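Local coordinates for protein endo-pectate lyase (PDB 3B4N) that probably cleaves polygalacturonate and methylated pectins by calcium-dependent elimination, acting within the chain, at residues V49-T54 with E61-L66; N83-V88 with A102-P107; P306-E311 with E327-T332. All blocks are in the same frame, centred on the assembly; numbering follows the deposited sequence.

Interaction 1 (V49-T54 with E61-L66); sequences VYRGTT and ERIAVL. With EDO (1,2-ethanediol), chain I.
A classic beta bulge interrupts the hairpin formed by strands 44-52 and 61-66, where Ile-63 and Ala-64 together face Val-49. The carbonyl of Val-49 takes a strong bond from Ile-63 N, 2.8 Å to Val-49 O, and a weak one from Ala-64 N, while Val-49 N gives its own hydrogen to Ala-64 O. Beyond the bulge the ladder returns to normal antiparallel pairing: Arg-51 and Glu-61 form a hydrogen-bonded pair, with Arg-51 N 2.9 Å from Glu-61 O and the reciprocal bond from Glu-61 N to Arg-51 O.

Branched aliphatic residues suit the face that carries Val-49. Its CG1 lies 3.8 Å from Ile-63 CG1, and its other methyl, CG2, reaches Leu-66 CD1 at 3.7 Å. Ile-63 places CG1 between its backbone N and carbonyl carbon (chi1 61°), which turns that branch to Val-49 and leaves CG2 for Arg-51. That methyl sits over the centre of one face of the Arg-51 guanidinium, whose NH1 forms a salt bridge with Asp-75. This hairpin is one edge of a four-stranded antiparallel sheet, and Phe-73 packs on Ile-63, Ala-64 and Leu-66.

Across the non-hydrogen-bonded pair, the Tyr-50 ring lies aslant over the aliphatic stem of Arg-62. Arg-62 CG stands 4.1 Å from the ring centroid in a CH-pi contact, displaced toward the rim, and the ring and guanidinium planes are 53° apart. Long and amphipathic, Arg-62 can offer methylenes to the ring while its charged end goes on to Glu-48, which also receives a hydrogen bond from Tyr-50 OH. An ethanediol, probably from the crystallisation liquor, binds the same guanidinium, its O2 being 2.9 Å from Arg-62 NE.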
loop_
_atom_site.group_PDB
_atom_site.type_symbol
_atom_site.label_atom_id
_atom_site.label_comp_id
_atom_site.label_asym_id
_atom_site.label_seq_id
_atom_site.Cartn_x
_atom_site.Cartn_y
_atom_site.Cartn_z
ATOM N N VAL A 49 -4.899 -18.270 8.638
ATOM C CA VAL A 49 -3.451 -18.280 8.493
ATOM C C VAL A 49 -2.913 -19.500 9.221
ATOM O O VAL A 49 -3.271 -19.752 10.366
ATOM C CB VAL A 49 -2.803 -17.019 9.105
ATOM C CG1 VAL A 49 -1.304 -17.011 8.821
ATOM C CG2 VAL A 49 -3.462 -15.768 8.540
ATOM N N TYR A 50 -2.062 -20.256 8.534
ATOM C CA TYR A 50 -1.441 -21.453 9.096
ATOM C C TYR A 50 0.067 -21.258 9.156
ATOM O O TYR A 50 0.660 -20.585 8.311
ATOM C CB TYR A 50 -1.776 -22.673 8.239
ATOM C CG TYR A 50 -3.210 -23.103 8.380
ATOM C CD1 TYR A 50 -3.575 -24.065 9.323
ATOM C CD2 TYR A 50 -4.213 -22.505 7.618
ATOM C CE1 TYR A 50 -4.901 -24.420 9.512
ATOM C CE2 TYR A 50 -5.551 -22.853 7.797
ATOM C CZ TYR A 50 -5.885 -23.809 8.748
ATOM O OH TYR A 50 -7.207 -24.138 8.956
ATOM N N ARG A 51 0.690 -21.865 10.158
ATOM C CA ARG A 51 2.129 -21.744 10.340
ATOM C C ARG A 51 2.711 -23.050 10.863
ATOM O O ARG A 51 2.028 -23.809 11.547
ATOM C CB ARG A 51 2.428 -20.631 11.346
ATOM C CG ARG A 51 3.904 -20.268 11.478
ATOM C CD ARG A 51 4.113 -19.255 12.598
ATOM N NE ARG A 51 3.998 -19.891 13.907
ATOM C CZ ARG A 51 3.833 -19.240 15.050
ATOM N NH1 ARG A 51 3.761 -17.913 15.060
ATOM N NH2 ARG A 51 3.720 -19.918 16.185
ATOM N N GLY A 52 3.972 -23.293 10.527
ATOM C CA GLY A 52 4.663 -24.476 11.005
ATOM C C GLY A 52 6.143 -24.171 11.117
ATOM O O GLY A 52 6.610 -23.179 10.563
ATOM N N THR A 53 6.883 -25.001 11.851
ATOM C CA THR A 53 8.321 -24.793 11.976
ATOM C C THR A 53 9.075 -25.662 10.975
ATOM O O THR A 53 10.309 -25.670 10.956
ATOM C CB THR A 53 8.835 -25.081 13.403
ATOM O OG1 THR A 53 8.390 -26.375 13.821
ATOM C CG2 THR A 53 8.337 -24.021 14.376
ATOM N N THR A 54 8.324 -26.394 10.151
ATOM C CA THR A 54 8.906 -27.215 9.092
ATOM C C THR A 54 8.080 -26.979 7.829
ATOM O O THR A 54 6.994 -26.399 7.884
ATOM C CB THR A 54 8.916 -28.735 9.415
ATOM O OG1 THR A 54 7.612 -29.290 9.228
ATOM C CG2 THR A 54 9.380 -28.970 10.847
ATOM N N GLU A 61 -0.350 -25.514 11.537
ATOM C CA GLU A 61 -1.437 -25.290 12.461
ATOM C C GLU A 61 -1.935 -23.859 12.364
ATOM O O GLU A 61 -1.170 -22.938 12.095
ATOM C CB GLU A 61 -0.998 -25.641 13.871
ATOM C CG GLU A 61 -0.799 -27.144 14.006
ATOM C CD GLU A 61 -0.595 -27.589 15.428
ATOM O OE1 GLU A 61 -1.380 -27.154 16.298
ATOM O OE2 GLU A 61 0.341 -28.384 15.664
ATOM N N ARG A 62 -3.230 -23.676 12.578
ATOM C CA ARG A 62 -3.815 -22.356 12.445
ATOM C C ARG A 62 -3.390 -21.384 13.536
ATOM O O ARG A 62 -3.406 -21.726 14.720
ATOM C CB ARG A 62 -5.342 -22.462 12.410
ATOM C CG ARG A 62 -6.011 -21.269 11.746
ATOM C CD ARG A 62 -7.512 -21.448 11.706
ATOM N NE ARG A 62 -8.063 -21.483 13.051
ATOM C CZ ARG A 62 -9.270 -21.953 13.344
ATOM N NH1 ARG A 62 -10.051 -22.432 12.384
ATOM N NH2 ARG A 62 -9.687 -21.954 14.600
ATOM N N ILE A 63 -2.991 -20.184 13.125
ATOM C CA ILE A 63 -2.599 -19.154 14.078
ATOM C C ILE A 63 -3.563 -17.976 14.054
ATOM O O ILE A 63 -3.509 -17.121 14.931
ATOM C CB ILE A 63 -1.151 -18.642 13.848
ATOM C CG1 ILE A 63 -0.999 -18.007 12.464
ATOM C CG2 ILE A 63 -0.177 -19.799 14.045
ATOM C CD1 ILE A 63 0.349 -17.284 12.283
ATOM N N ALA A 64 -4.452 -17.927 13.060
ATOM C CA ALA A 64 -5.421 -16.839 13.000
ATOM C C ALA A 64 -6.616 -17.101 12.099
ATOM O O ALA A 64 -6.521 -17.834 11.120
ATOM C CB ALA A 64 -4.728 -15.533 12.554
ATOM N N VAL A 65 -7.753 -16.518 12.468
ATOM C CA VAL A 65 -8.961 -16.584 11.649
ATOM C C VAL A 65 -9.240 -15.109 11.373
ATOM O O VAL A 65 -9.434 -14.324 12.311
ATOM C CB VAL A 65 -10.163 -17.192 12.394
ATOM C CG1 VAL A 65 -11.427 -17.022 11.547
ATOM C CG2 VAL A 65 -9.918 -18.681 12.657
ATOM N N LEU A 66 -9.263 -14.742 10.093
ATOM C CA LEU A 66 -9.461 -13.355 9.679
ATOM C C LEU A 66 -10.744 -13.156 8.904
ATOM O O LEU A 66 -11.343 -14.118 8.427
ATOM C CB LEU A 66 -8.288 -12.912 8.800
ATOM C CG LEU A 66 -6.895 -13.212 9.368
ATOM C CD1 LEU A 66 -5.839 -12.881 8.334
ATOM C CD2 LEU A 66 -6.676 -12.425 10.659
HETATM C C1 EDO I . -6.573 -20.464 16.871
HETATM O O1 EDO I . -7.210 -21.737 16.313
HETATM C C2 EDO I . -5.945 -19.556 15.811
HETATM O O2 EDO I . -7.014 -19.310 14.697
#

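Interaction 2 (N83-V88 with A102-P107); sequences NYWYWV and AVTTAP
The indole of Trp-85 carries the Thr-104 hydroxyl over the centre of one face, with OG1 3.2 Å above the ring plane, while the methyl of Ala-102 lies at its edge. Thr-104 CB adds a CH-pi contact, 3.5 Å from the centroid of the five-membered ring. A second indole, that of Trp-87, has Ala-102 CB over one face near the rim, 3.2 Å from Trp-87 NE1; a bare methyl can come this close to the face of one indole and still stand at the edge of the other.

Thr-104 turns its OG1 away from its own backbone N (chi1 -178°) and donates to Tyr-84 O, 2.8 Å away, from above the carbonyl plane; it also accepts from Ala-106 N, closing an ST turn. Tyr-84 O also receives Thr-105 N, almost head-on. Past the last regular pair, Thr-105 OG1 takes the N-H of Tyr-84 at 2.9 Å, where a ladder would use a carbonyl, and Asn-83 ND2 at 3.2 Å, in the amide plane. Within the ladder, Tyr-86 and Val-103 exchange backbone bonds, as an antiparallel hydrogen-bonded pair does in the beta hairpin of strands 85-92 and 97-104.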
loop_
_atom_site.group_PDB
_atom_site.type_symbol
_atom_site.label_atom_id
_atom_site.label_comp_id
_atom_site.label_asym_id
_atom_site.label_seq_id
_atom_site.Cartn_x
_atom_site.Cartn_y
_atom_site.Cartn_z
ATOM N N ASN A 83 12.828 -21.382 12.149
ATOM C CA ASN A 83 12.391 -20.931 10.836
ATOM C C ASN A 83 10.912 -21.269 10.774
ATOM O O ASN A 83 10.462 -22.233 11.400
ATOM C CB ASN A 83 13.146 -21.664 9.729
ATOM C CG ASN A 83 14.501 -21.048 9.448
ATOM O OD1 ASN A 83 15.510 -21.743 9.398
ATOM N ND2 ASN A 83 14.523 -19.734 9.254
ATOM N N TYR A 84 10.150 -20.468 10.037
ATOM C CA TYR A 84 8.719 -20.708 9.922
ATOM C C TYR A 84 8.234 -20.758 8.487
ATOM O O TYR A 84 8.809 -20.136 7.595
ATOM C CB TYR A 84 7.932 -19.619 10.661
ATOM C CG TYR A 84 8.213 -19.580 12.140
ATOM C CD1 TYR A 84 9.293 -18.861 12.640
ATOM C CD2 TYR A 84 7.413 -20.285 13.036
ATOM C CE1 TYR A 84 9.570 -18.845 14.002
ATOM C CE2 TYR A 84 7.685 -20.277 14.404
ATOM C CZ TYR A 84 8.763 -19.552 14.874
ATOM O OH TYR A 84 9.033 -19.531 16.221
ATOM N N TRP A 85 7.172 -21.527 8.288
ATOM C CA TRP A 85 6.508 -21.651 6.998
ATOM C C TRP A 85 5.076 -21.203 7.256
ATOM O O TRP A 85 4.485 -21.515 8.305
ATOM C CB TRP A 85 6.502 -23.099 6.498
ATOM C CG TRP A 85 7.761 -23.509 5.813
ATOM C CD1 TRP A 85 7.963 -23.631 4.469
ATOM C CD2 TRP A 85 9.009 -23.809 6.439
ATOM N NE1 TRP A 85 9.265 -23.986 4.217
ATOM C CE2 TRP A 85 9.931 -24.102 5.409
ATOM C CE3 TRP A 85 9.438 -23.859 7.771
ATOM C CZ2 TRP A 85 11.263 -24.439 5.669
ATOM C CZ3 TRP A 85 10.765 -24.195 8.032
ATOM C CH2 TRP A 85 11.661 -24.481 6.980
ATOM N N TYR A 86 4.534 -20.455 6.301
ATOM C CA TYR A 86 3.172 -19.952 6.383
ATOM C C TYR A 86 2.367 -20.293 5.140
ATOM O O TYR A 86 2.907 -20.421 4.050
ATOM C CB TYR A 86 3.170 -18.429 6.504
ATOM C CG TYR A 86 3.773 -17.873 7.764
ATOM C CD1 TYR A 86 2.989 -17.631 8.891
ATOM C CD2 TYR A 86 5.122 -17.534 7.811
ATOM C CE1 TYR A 86 3.542 -17.048 10.040
ATOM C CE2 TYR A 86 5.680 -16.961 8.940
ATOM C CZ TYR A 86 4.890 -16.719 10.047
ATOM O OH TYR A 86 5.445 -16.149 11.165
ATOM N N TRP A 87 1.061 -20.434 5.341
ATOM C CA TRP A 87 0.100 -20.678 4.265
ATOM C C TRP A 87 -1.141 -19.885 4.647
ATOM O O TRP A 87 -1.427 -19.691 5.826
ATOM C CB TRP A 87 -0.353 -22.139 4.189
ATOM C CG TRP A 87 0.661 -23.126 3.753
ATOM C CD1 TRP A 87 0.816 -23.651 2.501
ATOM C CD2 TRP A 87 1.639 -23.756 4.578
ATOM N NE1 TRP A 87 1.827 -24.579 2.501
ATOM C CE2 TRP A 87 2.351 -24.664 3.765
ATOM C CE3 TRP A 87 1.987 -23.641 5.933
ATOM C CZ2 TRP A 87 3.388 -25.459 4.261
ATOM C CZ3 TRP A 87 3.021 -24.433 6.430
ATOM C CH2 TRP A 87 3.708 -25.330 5.591
ATOM N N VAL A 88 -1.879 -19.423 3.648
ATOM C CA VAL A 88 -3.133 -18.731 3.897
ATOM C C VAL A 88 -4.211 -19.513 3.152
ATOM O O VAL A 88 -4.073 -19.830 1.967
ATOM C CB VAL A 88 -3.108 -17.265 3.414
ATOM C CG1 VAL A 88 -4.528 -16.695 3.401
ATOM C CG2 VAL A 88 -2.233 -16.437 4.345
ATOM N N ALA A 102 3.273 -21.963 -0.083
ATOM C CA ALA A 102 3.911 -21.748 1.202
ATOM C C ALA A 102 4.993 -20.676 1.042
ATOM O O ALA A 102 5.557 -20.508 -0.043
ATOM C CB ALA A 102 4.560 -23.043 1.684
ATOM N N VAL A 103 5.245 -19.932 2.112
ATOM C CA VAL A 103 6.335 -18.962 2.132
ATOM C C VAL A 103 7.105 -19.297 3.404
ATOM O O VAL A 103 6.543 -19.874 4.341
ATOM C CB VAL A 103 5.870 -17.494 2.183
ATOM C CG1 VAL A 103 5.149 -17.136 0.894
ATOM C CG2 VAL A 103 4.997 -17.261 3.395
ATOM N N THR A 104 8.382 -18.943 3.449
ATOM C CA THR A 104 9.179 -19.280 4.616
ATOM C C THR A 104 10.247 -18.250 4.931
ATOM O O THR A 104 10.675 -17.495 4.059
ATOM C CB THR A 104 9.870 -20.641 4.404
ATOM O OG1 THR A 104 10.619 -20.989 5.571
ATOM C CG2 THR A 104 10.821 -20.577 3.213
ATOM N N THR A 105 10.667 -18.236 6.192
ATOM C CA THR A 105 11.715 -17.331 6.643
ATOM C C THR A 105 13.067 -17.997 6.395
ATOM O O THR A 105 14.113 -17.352 6.487
ATOM C CB THR A 105 11.609 -17.049 8.155
ATOM O OG1 THR A 105 11.713 -18.286 8.872
ATOM C CG2 THR A 105 10.292 -16.376 8.497
ATOM N N ALA A 106 13.042 -19.291 6.086
ATOM C CA ALA A 106 14.271 -20.045 5.848
ATOM C C ALA A 106 15.045 -19.515 4.646
ATOM O O ALA A 106 14.497 -19.373 3.552
ATOM C CB ALA A 106 13.948 -21.522 5.661
ATOM N N PRO A 107 16.339 -19.207 4.843
ATOM C CA PRO A 107 17.249 -18.685 3.816
ATOM C C PRO A 107 17.384 -19.570 2.575
ATOM O O PRO A 107 16.513 -20.435 2.350
ATOM C CB PRO A 107 18.569 -18.547 4.569
ATOM C CG PRO A 107 18.119 -18.222 5.962
ATOM C CD PRO A 107 17.001 -19.216 6.159
#

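Interaction 3 (P306-E311 with E327-T332); sequences PPVCEE and EKWDTT
The edge of the parallel beta-helix, where strand 309-313 is paired antiparallel with strand 323-327, is the site of this contact. Glu-310 and Glu-327 form a non-hydrogen-bonded pair, and just beyond it Lys-328 N bonds to Cys-309 O at 2.9 Å.

The Glu-327 carboxylate reaches back to the loop before strand 309-313. Extended beyond CG, with CG anti to the backbone N (chi1 173°), its chain runs back along the opposing segment to place OE2 2.8 Å from Val-308 N. The N-H comes from above the carboxylate plane, 58° out of it, and Pro-307 CB rests 3.5 Å from Glu-327 OE1. Two waters donate to the same OE2: one also donates to Pro-306 O, while the other accepts from Cys-309 N and donates to Lys-328 O. Three donors thus grip one oxygen, and they would be expected to favour its ionised form. Glutamate is long enough to reach from the end of strand 323-327 to the loop that leads into strand 309-313.

In this right-handed parallel beta-helix, strand 309-313 is the last of eight successive parallel strands on one side, and its Cys-309 is joined by a disulfide to Cys-334. The second water lies over the centre of one face of the Trp-329 indole, while Trp-329 CH2 touches Val-308 CG2 at 4.0 Å.

Farther along, Glu-311 is met by two residues. Thr-331 OG1 donates to Glu-311 OE1 at 2.7 Å, and the same hydroxyl accepts from Cys-334 N. Lys-328 crosses the glutamate at about a right angle, offering methylene CG 3.4 Å from Glu-311 CD rather than its ammonium group; Glu-311 OE2 instead forms a salt bridge with Arg-285.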
loop_
_atom_site.group_PDB
_atom_site.type_symbol
_atom_site.label_atom_id
_atom_site.label_comp_id
_atom_site.label_asym_id
_atom_site.label_seq_id
_atom_site.Cartn_x
_atom_site.Cartn_y
_atom_site.Cartn_z
ATOM N N PRO A 306 -0.850 10.611 14.735
ATOM C CA PRO A 306 -0.587 11.721 13.815
ATOM C C PRO A 306 -1.859 12.358 13.282
ATOM O O PRO A 306 -2.943 11.802 13.413
ATOM C CB PRO A 306 0.169 11.033 12.693
ATOM C CG PRO A 306 -0.629 9.758 12.553
ATOM C CD PRO A 306 -0.870 9.328 14.008
ATOM N N PRO A 307 -1.744 13.564 12.705
ATOM C CA PRO A 307 -2.934 14.205 12.147
ATOM C C PRO A 307 -3.332 13.310 10.968
ATOM O O PRO A 307 -2.464 12.740 10.297
ATOM C CB PRO A 307 -2.426 15.583 11.715
ATOM C CG PRO A 307 -0.955 15.408 11.565
ATOM C CD PRO A 307 -0.579 14.464 12.670
ATOM N N VAL A 308 -4.626 13.161 10.724
ATOM C CA VAL A 308 -5.073 12.292 9.642
ATOM C C VAL A 308 -5.259 13.068 8.342
ATOM O O VAL A 308 -4.413 12.987 7.450
ATOM C CB VAL A 308 -6.354 11.538 10.077
ATOM C CG1 VAL A 308 -6.876 10.657 8.953
ATOM C CG2 VAL A 308 -6.023 10.681 11.301
ATOM N N CYS A 309 -6.325 13.846 8.233
ATOM C CA CYS A 309 -6.557 14.613 7.010
ATOM C C CYS A 309 -6.195 16.069 7.227
ATOM O O CYS A 309 -6.674 16.701 8.165
ATOM C CB CYS A 309 -8.022 14.505 6.598
ATOM S SG CYS A 309 -8.469 15.210 4.973
ATOM N N GLU A 310 -5.334 16.600 6.370
ATOM C CA GLU A 310 -4.936 17.996 6.477
ATOM C C GLU A 310 -5.314 18.718 5.200
ATOM O O GLU A 310 -5.176 18.170 4.100
ATOM C CB GLU A 310 -3.429 18.120 6.720
ATOM C CG GLU A 310 -2.978 17.506 8.043
ATOM C CD GLU A 310 -1.495 17.654 8.289
ATOM O OE1 GLU A 310 -0.704 17.385 7.365
ATOM O OE2 GLU A 310 -1.119 18.039 9.417
ATOM N N GLU A 311 -5.811 19.940 5.355
ATOM C CA GLU A 311 -6.209 20.767 4.218
ATOM C C GLU A 311 -5.100 21.744 3.865
ATOM O O GLU A 311 -4.441 22.298 4.750
ATOM C CB GLU A 311 -7.505 21.517 4.537
ATOM C CG GLU A 311 -8.708 20.583 4.552
ATOM C CD GLU A 311 -10.024 21.254 4.890
ATOM O OE1 GLU A 311 -11.059 20.560 4.815
ATOM O OE2 GLU A 311 -10.042 22.456 5.233
ATOM N N GLU A 327 -5.091 20.055 10.295
ATOM C CA GLU A 327 -5.901 18.845 10.366
ATOM C C GLU A 327 -7.367 19.199 10.554
ATOM O O GLU A 327 -7.711 20.081 11.347
ATOM C CB GLU A 327 -5.445 17.953 11.519
ATOM C CG GLU A 327 -6.363 16.753 11.732
ATOM C CD GLU A 327 -5.848 15.787 12.778
ATOM O OE1 GLU A 327 -5.227 16.244 13.758
ATOM O OE2 GLU A 327 -6.081 14.567 12.626
ATOM N N LYS A 328 -8.226 18.501 9.821
ATOM C CA LYS A 328 -9.661 18.736 9.868
ATOM C C LYS A 328 -10.431 17.431 9.987
ATOM O O LYS A 328 -9.958 16.368 9.561
ATOM C CB LYS A 328 -10.131 19.432 8.591
ATOM C CG LYS A 328 -9.356 20.678 8.202
ATOM C CD LYS A 328 -9.555 21.807 9.196
ATOM C CE LYS A 328 -8.857 23.062 8.700
ATOM N NZ LYS A 328 -8.971 24.190 9.668
ATOM N N TRP A 329 -11.629 17.529 10.551
ATOM C CA TRP A 329 -12.518 16.386 10.700
ATOM C C TRP A 329 -13.889 16.795 10.208
ATOM O O TRP A 329 -14.321 17.926 10.426
ATOM C CB TRP A 329 -12.658 15.959 12.162
ATOM C CG TRP A 329 -11.397 15.556 12.823
ATOM C CD1 TRP A 329 -10.566 16.352 13.552
ATOM C CD2 TRP A 329 -10.823 14.247 12.842
ATOM N NE1 TRP A 329 -9.511 15.621 14.033
ATOM C CE2 TRP A 329 -9.642 14.323 13.612
ATOM C CE3 TRP A 329 -11.192 13.013 12.283
ATOM C CZ2 TRP A 329 -8.823 13.215 13.841
ATOM C CZ3 TRP A 329 -10.377 11.909 12.510
ATOM C CH2 TRP A 329 -9.205 12.019 13.284
ATOM N N ASP A 330 -14.565 15.877 9.537
ATOM C CA ASP A 330 -15.913 16.111 9.047
ATOM C C ASP A 330 -16.123 17.430 8.306
ATOM O O ASP A 330 -17.038 18.196 8.619
ATOM C CB ASP A 330 -16.891 16.012 10.220
ATOM C CG ASP A 330 -16.779 14.685 10.953
ATOM O OD1 ASP A 330 -17.023 13.641 10.315
ATOM O OD2 ASP A 330 -16.441 14.684 12.157
ATOM N N THR A 331 -15.263 17.708 7.333
ATOM C CA THR A 331 -15.418 18.912 6.524
ATOM C C THR A 331 -15.707 18.464 5.092
ATOM O O THR A 331 -15.668 17.268 4.784
ATOM C CB THR A 331 -14.147 19.788 6.518
ATOM O OG1 THR A 331 -13.069 19.061 5.904
ATOM C CG2 THR A 331 -13.765 20.185 7.933
ATOM N N THR A 332 -16.008 19.418 4.219
ATOM C CA THR A 332 -16.296 19.119 2.824
ATOM C C THR A 332 -15.158 18.344 2.165
ATOM O O THR A 332 -15.384 17.375 1.444
ATOM C CB THR A 332 -16.510 20.424 2.025
ATOM O OG1 THR A 332 -17.640 21.127 2.558
ATOM C CG2 THR A 332 -16.742 20.128 0.544
HETATM O O HOH W 1 -5.382 12.666 14.344
HETATM O O HOH W 2 -8.300 14.263 10.308
#

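In the fold
From the N terminus, interaction 1 comes first, closing the short loop between strands 44-52 and 61-66. Interaction 2 follows in series, closing the hairpin of strands 85-92 and 97-104; neither loop contains the other. Both lie in the same four-stranded antiparallel sheet, whose inner strands, 44-52 and 85-92, are neighbours: Gly-52 and Trp-85 meet backbone to backbone, and so do Tyr-50 and Trp-87. Interaction 3 comes much later, near the C-terminal end of the beta-helix, where it closes the loop that runs out from strand 309-313 and back through strand 323-327. Its centre is about 38 Å from that of interaction 1 and about 40 Å from that of interaction 2.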